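Local coordinates for carbon monoxide dehydrogenase (Thermococcus sp. AM4, PDB 6T7J), which probably catalyses the reversible oxidation of carbon monoxide to carbon dioxide, with a ferredoxin as likely electron acceptor, at a nickel-iron-sulfur cluster that lacks nickel in this structure, at residues E128-L133 against E148-L153; G243-L248 against G416-A421; P494-L499 against I513-H518. All blocks are in the same frame, centred on the assembly; numbering follows the deposited sequence.

Contacts 1 and 3 are buried, contact 2 only partly so, although contact 1 lies farthest from the chain's centre, in a helical region. Contact 1 joins two helices through aliphatic groups, with no hydrogen bond across. Contact 3 is likewise apolar, but sets a 3-10 turn on a proline-rich lead-in to a strand. Contact 2 differs in chemistry: a serine cap and a glycine fit hold a loop to the start of a helix. It also touches both others. The salt bridge from K129 to E420 (NZ to OE1, 2.9 Å) ties it to the helix of 128-133, while F417 packs on P514 and its backbone probably bonds to H518, both in contact 3. The centres of contacts 2 and 3 are about 16 Å apart.

Contact 1. Residues E128-L133 against E148-L153; sequences EKLKSL and EIAREL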
loop_
_atom_site.group_PDB
_atom_site.type_symbol
_atom_site.label_atom_id
_atom_site.label_comp_id
_atom_site.label_asym_id
_atom_site.label_seq_id
_atom_site.Cartn_x
_atom_site.Cartn_y
_atom_site.Cartn_z
ATOM N N GLU A 128 -4.323 7.474 35.147
ATOM C CA GLU A 128 -3.859 8.849 34.998
ATOM C C GLU A 128 -3.531 9.166 33.545
ATOM O O GLU A 128 -3.935 10.211 33.018
ATOM C CB GLU A 128 -2.640 9.086 35.892
ATOM C CG GLU A 128 -2.962 9.771 37.202
ATOM C CD GLU A 128 -3.754 11.045 36.999
ATOM O OE1 GLU A 128 -4.948 11.005 36.764
ATOM O OE2 GLU A 128 -3.241 12.120 37.038
ATOM N N LYS A 129 -2.786 8.274 32.889
ATOM C CA LYS A 129 -2.494 8.450 31.472
ATOM C C LYS A 129 -3.773 8.466 30.647
ATOM O O LYS A 129 -3.914 9.277 29.725
ATOM C CB LYS A 129 -1.557 7.342 30.991
ATOM C CG LYS A 129 -0.841 7.647 29.689
ATOM C CD LYS A 129 0.647 7.351 29.804
ATOM C CE LYS A 129 1.334 7.441 28.454
ATOM N NZ LYS A 129 2.815 7.478 28.578
ATOM N N LEU A 130 -4.718 7.578 30.969
ATOM C CA LEU A 130 -5.986 7.531 30.248
ATOM C C LEU A 130 -6.733 8.856 30.364
ATOM O O LEU A 130 -7.175 9.425 29.358
ATOM C CB LEU A 130 -6.837 6.372 30.775
ATOM C CG LEU A 130 -8.354 6.386 30.567
ATOM C CD1 LEU A 130 -8.714 6.409 29.093
ATOM C CD2 LEU A 130 -8.989 5.181 31.245
ATOM N N LYS A 131 -6.867 9.370 31.588
ATOM C CA LYS A 131 -7.593 10.619 31.786
ATOM C C LYS A 131 -6.885 11.790 31.111
ATOM O O LYS A 131 -7.533 12.632 30.479
ATOM C CB LYS A 131 -7.783 10.883 33.280
ATOM C CG LYS A 131 -8.720 9.895 33.960
ATOM C CD LYS A 131 -9.277 10.449 35.260
ATOM C CE LYS A 131 -8.826 9.618 36.451
ATOM N NZ LYS A 131 -9.830 9.615 37.553
ATOM N N SER A 132 -5.554 11.854 31.212
ATOM C CA SER A 132 -4.837 12.976 30.610
ATOM C C SER A 132 -4.907 12.930 29.088
ATOM O O SER A 132 -5.100 13.967 28.439
ATOM C CB SER A 132 -3.384 12.992 31.084
ATOM O OG SER A 132 -2.584 13.787 30.226
ATOM N N LEU A 133 -4.756 11.740 28.498
ATOM C CA LEU A 133 -4.867 11.617 27.048
ATOM C C LEU A 133 -6.276 11.941 26.575
ATOM O O LEU A 133 -6.454 12.565 25.521
ATOM C CB LEU A 133 -4.460 10.209 26.609
ATOM C CG LEU A 133 -4.756 9.823 25.156
ATOM C CD1 LEU A 133 -4.029 10.746 24.188
ATOM C CD2 LEU A 133 -4.387 8.369 24.896
ATOM N N GLU A 148 -15.931 4.305 31.201
ATOM C CA GLU A 148 -16.654 5.178 30.278
ATOM C C GLU A 148 -15.706 6.154 29.583
ATOM O O GLU A 148 -15.823 6.397 28.368
ATOM C CB GLU A 148 -17.758 5.924 31.030
ATOM C CG GLU A 148 -18.312 7.141 30.308
ATOM C CD GLU A 148 -19.055 6.784 29.034
ATOM O OE1 GLU A 148 -19.441 5.605 28.871
ATOM O OE2 GLU A 148 -19.254 7.684 28.192
ATOM N N ILE A 149 -14.773 6.735 30.344
ATOM C CA ILE A 149 -13.704 7.536 29.751
ATOM C C ILE A 149 -12.970 6.721 28.695
ATOM O O ILE A 149 -12.701 7.199 27.584
ATOM C CB ILE A 149 -12.737 8.033 30.841
ATOM C CG1 ILE A 149 -13.473 8.883 31.877
ATOM C CG2 ILE A 149 -11.586 8.817 30.221
ATOM C CD1 ILE A 149 -12.652 9.165 33.119
ATOM N N ALA A 150 -12.636 5.472 29.035
ATOM C CA ALA A 150 -11.933 4.606 28.096
ATOM C C ALA A 150 -12.766 4.344 26.847
ATOM O O ALA A 150 -12.223 4.260 25.744
ATOM C CB ALA A 150 -11.552 3.291 28.777
ATOM N N ARG A 151 -14.087 4.224 27.000
ATOM C CA ARG A 151 -14.956 3.990 25.848
ATOM C C ARG A 151 -14.938 5.178 24.896
ATOM O O ARG A 151 -14.780 5.013 23.678
ATOM C CB ARG A 151 -16.386 3.706 26.314
ATOM C CG ARG A 151 -16.683 2.240 26.585
ATOM C CD ARG A 151 -18.182 1.961 26.564
ATOM N NE ARG A 151 -18.895 2.651 27.638
ATOM C CZ ARG A 151 -19.009 2.193 28.882
ATOM N NH1 ARG A 151 -19.679 2.893 29.788
ATOM N NH2 ARG A 151 -18.453 1.036 29.222
ATOM N N GLU A 152 -15.112 6.388 25.432
ATOM C CA GLU A 152 -15.090 7.573 24.575
ATOM C C GLU A 152 -13.728 7.743 23.901
ATOM O O GLU A 152 -13.642 8.026 22.691
ATOM C CB GLU A 152 -15.452 8.815 25.389
ATOM C CG GLU A 152 -16.717 8.655 26.219
ATOM C CD GLU A 152 -17.015 9.866 27.080
ATOM O OE1 GLU A 152 -17.300 9.687 28.282
ATOM O OE2 GLU A 152 -16.965 10.999 26.556
ATOM N N LEU A 153 -12.651 7.560 24.672
ATOM C CA LEU A 153 -11.314 7.636 24.098
ATOM C C LEU A 153 -11.137 6.610 22.990
ATOM O O LEU A 153 -10.592 6.923 21.925
ATOM C CB LEU A 153 -10.259 7.434 25.184
ATOM C CG LEU A 153 -8.827 7.463 24.649
ATOM C CD1 LEU A 153 -8.501 8.856 24.138
ATOM C CD2 LEU A 153 -7.824 7.016 25.698
#
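With CG turned away from the backbone N (chi1 158° in L130, 178° in L153), both leucines hold their methyl forks between helices 127-136 and 146-162. This is helix-on-helix packing within the helical part of the enzyme: the short axes approach to 9.9 Å and cross at 49°, with no hydrogen bond across. The two leucines run alongside each other in opposite senses, and L130 CD1 reaches L153 CD2 at 3.6 Å. The same CD1 lies against I149, 3.9 Å from its CG2, and the other branch, CD2, rests 4.0 Å from A150 CB. Alanine suits this place because its small side chain lets the leucine come up to the backbone, where L130 CD1 is 3.8 Å from A150 CA. One turn on, L133 crosses L153 at about a right angle, its CD2 3.8 Å from L153 CD2, so that a single L153 methyl serves two leucines. F111 of helix 81-115 touches L130, A150 and L153, adding a third helix to this apolar cluster, while K129, turned elsewhere, forms a salt bridge with D239. At the more open margin a lysine is suitable, since its aliphatic stem can cover a hydrophobic neighbour while its amine extends beyond: K131 crosses I149 obliquely, with CG 4.1 Å from the isoleucine CD1.

Contact 2. Residues G243-L248 against G416-A421; sequences GTPKPL and GFSVEA
A serine N-cap opens helix 419-425, and the capping hydroxyl also ties the helix start to the loop 243-248. S418 OG sits between its own backbone N and carbonyl carbon, the crowded position (chi1 61°), from where it accepts a fairly straight bond from A421 N (3.3 Å, 161°). Its proton goes the other way, to P245 O at 2.7 Å, with a C=O...donor angle of 147°. Serine suits the site because one small hydroxyl can both accept from the helix end and donate to a carbonyl. G416 is equally specific: a side-chain carbon placed there would lie 2.2 Å from K246 O, a clash, and the backbone angles, with positive phi, by themselves call for glycine. Its lack of a side chain lets the two backbones come close beside P247. The ring of P247 bridges two partners, with CG 3.7 Å from F417 CE1 and CD 3.6 Å from A421 CB. K246 bends its chain back across the helix start, laying CD 3.9 Å from A421 CB; its amine makes a long, weak ion pair with E424. T244 turns its methyl CG2 to the cap, 3.4 Å from S418 OG and 3.3 Å from E420 OE2, while its hydroxyl bonds to D126 and K129 pairs with E420. The loop thus leaves helix 212-242, passes over the start of helix 419-425 and enters strand 248-252, where L248 pairs with A415 of strand 411-415; R527 of helix 525-538 touches P245 and S418, and M312 and R313 of helix 304-314 touch P245.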
loop_
_atom_site.group_PDB
_atom_site.type_symbol
_atom_site.label_atom_id
_atom_site.label_comp_id
_atom_site.label_asym_id
_atom_site.label_seq_id
_atom_site.Cartn_x
_atom_site.Cartn_y
_atom_site.Cartn_z
ATOM N N GLY A 243 0.905 -0.483 31.937
ATOM C CA GLY A 243 1.715 0.336 32.817
ATOM C C GLY A 243 2.733 1.182 32.083
ATOM O O GLY A 243 3.368 0.718 31.131
ATOM N N THR A 244 2.886 2.430 32.512
ATOM C CA THR A 244 3.916 3.293 31.943
ATOM C C THR A 244 5.284 2.850 32.452
ATOM O O THR A 244 5.466 2.691 33.666
ATOM C CB THR A 244 3.662 4.754 32.311
ATOM O OG1 THR A 244 2.373 5.153 31.828
ATOM C CG2 THR A 244 4.725 5.652 31.698
ATOM N N PRO A 245 6.257 2.625 31.569
ATOM C CA PRO A 245 7.563 2.132 32.021
ATOM C C PRO A 245 8.232 3.082 33.006
ATOM O O PRO A 245 8.187 4.306 32.856
ATOM C CB PRO A 245 8.364 2.015 30.719
ATOM C CG PRO A 245 7.326 1.818 29.662
ATOM C CD PRO A 245 6.147 2.643 30.101
ATOM N N LYS A 246 8.846 2.498 34.024
ATOM C CA LYS A 246 9.640 3.190 35.023
ATOM C C LYS A 246 11.004 2.523 35.087
ATOM O O LYS A 246 11.143 1.351 34.721
ATOM C CB LYS A 246 8.960 3.156 36.400
ATOM C CG LYS A 246 7.716 4.030 36.495
ATOM C CD LYS A 246 8.026 5.481 36.149
ATOM C CE LYS A 246 6.865 6.140 35.416
ATOM N NZ LYS A 246 5.638 6.222 36.259
ATOM N N PRO A 247 12.036 3.246 35.528
ATOM C CA PRO A 247 13.396 2.690 35.481
ATOM C C PRO A 247 13.515 1.378 36.244
ATOM O O PRO A 247 12.986 1.222 37.345
ATOM C CB PRO A 247 14.249 3.791 36.121
ATOM C CG PRO A 247 13.487 5.042 35.856
ATOM C CD PRO A 247 12.038 4.656 35.959
ATOM N N LEU A 248 14.212 0.428 35.629
ATOM C CA LEU A 248 14.483 -0.871 36.226
ATOM C C LEU A 248 15.776 -1.402 35.623
ATOM O O LEU A 248 16.362 -0.790 34.727
ATOM C CB LEU A 248 13.316 -1.841 36.006
ATOM C CG LEU A 248 12.834 -2.053 34.568
ATOM C CD1 LEU A 248 13.603 -3.178 33.882
ATOM C CD2 LEU A 248 11.343 -2.342 34.551
ATOM N N GLY A 416 13.653 1.300 30.819
ATOM C CA GLY A 416 12.401 1.822 31.325
ATOM C C GLY A 416 12.319 3.325 31.433
ATOM O O GLY A 416 11.660 3.832 32.348
ATOM N N PHE A 417 12.955 4.062 30.524
ATOM C CA PHE A 417 12.987 5.522 30.598
ATOM C C PHE A 417 11.959 6.096 29.627
ATOM O O PHE A 417 12.281 6.582 28.543
ATOM C CB PHE A 417 14.392 6.046 30.311
ATOM C CG PHE A 417 15.380 5.747 31.400
ATOM C CD1 PHE A 417 15.321 6.418 32.611
ATOM C CD2 PHE A 417 16.362 4.787 31.216
ATOM C CE1 PHE A 417 16.228 6.139 33.618
ATOM C CE2 PHE A 417 17.270 4.505 32.218
ATOM C CZ PHE A 417 17.202 5.182 33.421
ATOM N N SER A 418 10.696 6.031 30.036
ATOM C CA SER A 418 9.657 6.768 29.338
ATOM C C SER A 418 9.776 8.258 29.662
ATOM O O SER A 418 10.549 8.671 30.531
ATOM C CB SER A 418 8.275 6.241 29.722
ATOM O OG SER A 418 8.044 6.387 31.112
ATOM N N VAL A 419 8.998 9.073 28.946
ATOM C CA VAL A 419 9.011 10.511 29.198
ATOM C C VAL A 419 8.572 10.802 30.629
ATOM O O VAL A 419 9.137 11.670 31.307
ATOM C CB VAL A 419 8.126 11.244 28.173
ATOM C CG1 VAL A 419 8.155 12.742 28.427
ATOM C CG2 VAL A 419 8.587 10.931 26.758
ATOM N N GLU A 420 7.566 10.070 31.112
ATOM C CA GLU A 420 7.130 10.231 32.494
ATOM C C GLU A 420 8.244 9.869 33.467
ATOM O O GLU A 420 8.480 10.586 34.447
ATOM C CB GLU A 420 5.888 9.378 32.752
ATOM C CG GLU A 420 4.626 9.894 32.077
ATOM C CD GLU A 420 4.487 9.410 30.646
ATOM O OE1 GLU A 420 3.597 9.918 29.929
ATOM O OE2 GLU A 420 5.265 8.522 30.238
ATOM N N ALA A 421 8.943 8.760 33.210
ATOM C CA ALA A 421 10.040 8.357 34.083
ATOM C C ALA A 421 11.164 9.383 34.067
ATOM O O ALA A 421 11.764 9.676 35.109
ATOM C CB ALA A 421 10.564 6.983 33.667
#

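Contact 3. Residues P494-L499 against I513-H518; sequences PKAVDL and IPPCLH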
loop_
_atom_site.group_PDB
_atom_site.type_symbol
_atom_site.label_atom_id
_atom_site.label_comp_id
_atom_site.label_asym_id
_atom_site.label_seq_id
_atom_site.Cartn_x
_atom_site.Cartn_y
_atom_site.Cartn_z
ATOM N N PRO A 494 25.116 0.704 34.954
ATOM C CA PRO A 494 25.447 1.826 35.851
ATOM C C PRO A 494 26.850 2.381 35.662
ATOM O O PRO A 494 27.079 3.559 35.962
ATOM C CB PRO A 494 25.266 1.214 37.248
ATOM C CG PRO A 494 24.271 0.127 37.050
ATOM C CD PRO A 494 24.564 -0.446 35.693
ATOM N N LYS A 495 27.795 1.576 35.172
ATOM C CA LYS A 495 29.151 2.050 34.924
ATOM C C LYS A 495 29.310 2.718 33.563
ATOM O O LYS A 495 30.397 3.232 33.273
ATOM C CB LYS A 495 30.151 0.893 35.045
ATOM C CG LYS A 495 30.008 -0.191 33.978
ATOM C CD LYS A 495 30.939 0.041 32.788
ATOM C CE LYS A 495 30.589 -0.884 31.629
ATOM N NZ LYS A 495 30.813 -0.246 30.298
ATOM N N ALA A 496 28.268 2.718 32.725
ATOM C CA ALA A 496 28.386 3.308 31.393
ATOM C C ALA A 496 28.758 4.781 31.459
ATOM O O ALA A 496 29.377 5.306 30.526
ATOM C CB ALA A 496 27.080 3.132 30.620
ATOM N N VAL A 497 28.409 5.457 32.551
ATOM C CA VAL A 497 28.748 6.862 32.755
ATOM C C VAL A 497 30.257 7.085 32.621
ATOM O O VAL A 497 30.699 8.189 32.281
ATOM C CB VAL A 497 28.215 7.337 34.123
ATOM C CG1 VAL A 497 28.696 8.727 34.451
ATOM C CG2 VAL A 497 26.694 7.308 34.130
ATOM N N ASP A 498 31.054 6.034 32.852
ATOM C CA ASP A 498 32.503 6.138 32.684
ATOM C C ASP A 498 32.890 6.643 31.299
ATOM O O ASP A 498 33.887 7.363 31.155
ATOM C CB ASP A 498 33.161 4.780 32.936
ATOM C CG ASP A 498 33.258 4.442 34.408
ATOM O OD1 ASP A 498 33.219 5.378 35.233
ATOM O OD2 ASP A 498 33.376 3.240 34.736
ATOM N N LEU A 499 32.126 6.281 30.271
ATOM C CA LEU A 499 32.456 6.656 28.903
ATOM C C LEU A 499 31.895 8.014 28.506
ATOM O O LEU A 499 32.165 8.479 27.394
ATOM C CB LEU A 499 31.955 5.585 27.927
ATOM C CG LEU A 499 32.357 4.148 28.266
ATOM C CD1 LEU A 499 31.251 3.182 27.881
ATOM C CD2 LEU A 499 33.666 3.774 27.583
ATOM N N ILE A 513 21.146 8.095 36.487
ATOM C CA ILE A 513 20.701 7.490 35.233
ATOM C C ILE A 513 21.937 7.179 34.400
ATOM O O ILE A 513 23.019 7.735 34.640
ATOM C CB ILE A 513 19.727 8.415 34.465
ATOM C CG1 ILE A 513 20.389 9.761 34.161
ATOM C CG2 ILE A 513 18.436 8.612 35.250
ATOM C CD1 ILE A 513 19.520 10.698 33.354
ATOM N N PRO A 514 21.823 6.270 33.437
ATOM C CA PRO A 514 22.942 6.024 32.522
ATOM C C PRO A 514 23.047 7.139 31.499
ATOM O O PRO A 514 22.116 7.946 31.356
ATOM C CB PRO A 514 22.574 4.686 31.858
ATOM C CG PRO A 514 21.436 4.130 32.662
ATOM C CD PRO A 514 20.728 5.309 33.229
ATOM N N PRO A 515 24.166 7.233 30.772
ATOM C CA PRO A 515 24.255 8.218 29.685
ATOM C C PRO A 515 23.495 7.819 28.429
ATOM O O PRO A 515 23.430 8.621 27.486
ATOM C CB PRO A 515 25.764 8.298 29.414
ATOM C CG PRO A 515 26.275 6.958 29.798
ATOM C CD PRO A 515 25.429 6.493 30.952
ATOM N N CYS A 516 22.931 6.612 28.383
ATOM C CA CYS A 516 22.132 6.147 27.255
ATOM C C CYS A 516 20.779 5.692 27.783
ATOM O O CYS A 516 20.714 4.821 28.656
ATOM C CB CYS A 516 22.835 5.011 26.508
ATOM S SG CYS A 516 24.391 5.498 25.717
ATOM N N LEU A 517 19.707 6.274 27.250
ATOM C CA LEU A 517 18.355 6.082 27.766
ATOM C C LEU A 517 17.558 5.193 26.815
ATOM O O LEU A 517 17.252 5.587 25.680
ATOM C CB LEU A 517 17.664 7.427 27.982
ATOM C CG LEU A 517 18.363 8.378 28.963
ATOM C CD1 LEU A 517 17.492 9.581 29.277
ATOM C CD2 LEU A 517 18.757 7.652 30.243
ATOM N N HIS A 518 17.221 3.995 27.290
ATOM C CA HIS A 518 16.339 3.076 26.579
ATOM C C HIS A 518 14.908 3.578 26.711
ATOM O O HIS A 518 14.326 3.530 27.800
ATOM C CB HIS A 518 16.481 1.669 27.153
ATOM C CG HIS A 518 15.821 0.604 26.332
ATOM N ND1 HIS A 518 14.881 0.880 25.362
ATOM C CD2 HIS A 518 15.963 -0.742 26.345
ATOM C CE1 HIS A 518 14.472 -0.250 24.814
ATOM N NE2 HIS A 518 15.114 -1.250 25.390
#
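V497 meets P515 at a slant, its CG2 methyl 3.5 Å from P515 CD. The valine torsion (chi1 173°) puts CG1 opposite the backbone N and leaves CG2 beside that N, directed at the proline-rich segment, where it also comes 3.7 Å from I513 O. A496 completes the grip: its CB is 3.8 Å from P515 CD, and its carbonyl O meets P515 CG at 3.6 Å. That oxygen accepts from L499 N within the 3-10 segment 496-499, so its polar need is met although proline has no N-H to offer. An unbranched ring suits this place, for P515 CD also comes 3.5 Å from V497 N, and alanine, the smallest side chain with a CB, lets the ring close on it. With an alanine here in place of P515, the lost ring atoms would probably leave V497 CG2 and A496 CB facing a gap and the backbone freer to turn. V497 further packs on K505, C508 and E509 of helix 502-511, and P515 on L504. Helix 502-511 leads back to strand 516-518, parallel to its neighbour 474-478, so the contact lies within a beta-alpha-beta crossover of a Rossmann-like sheet with strand order 3-2-1-4-5-6.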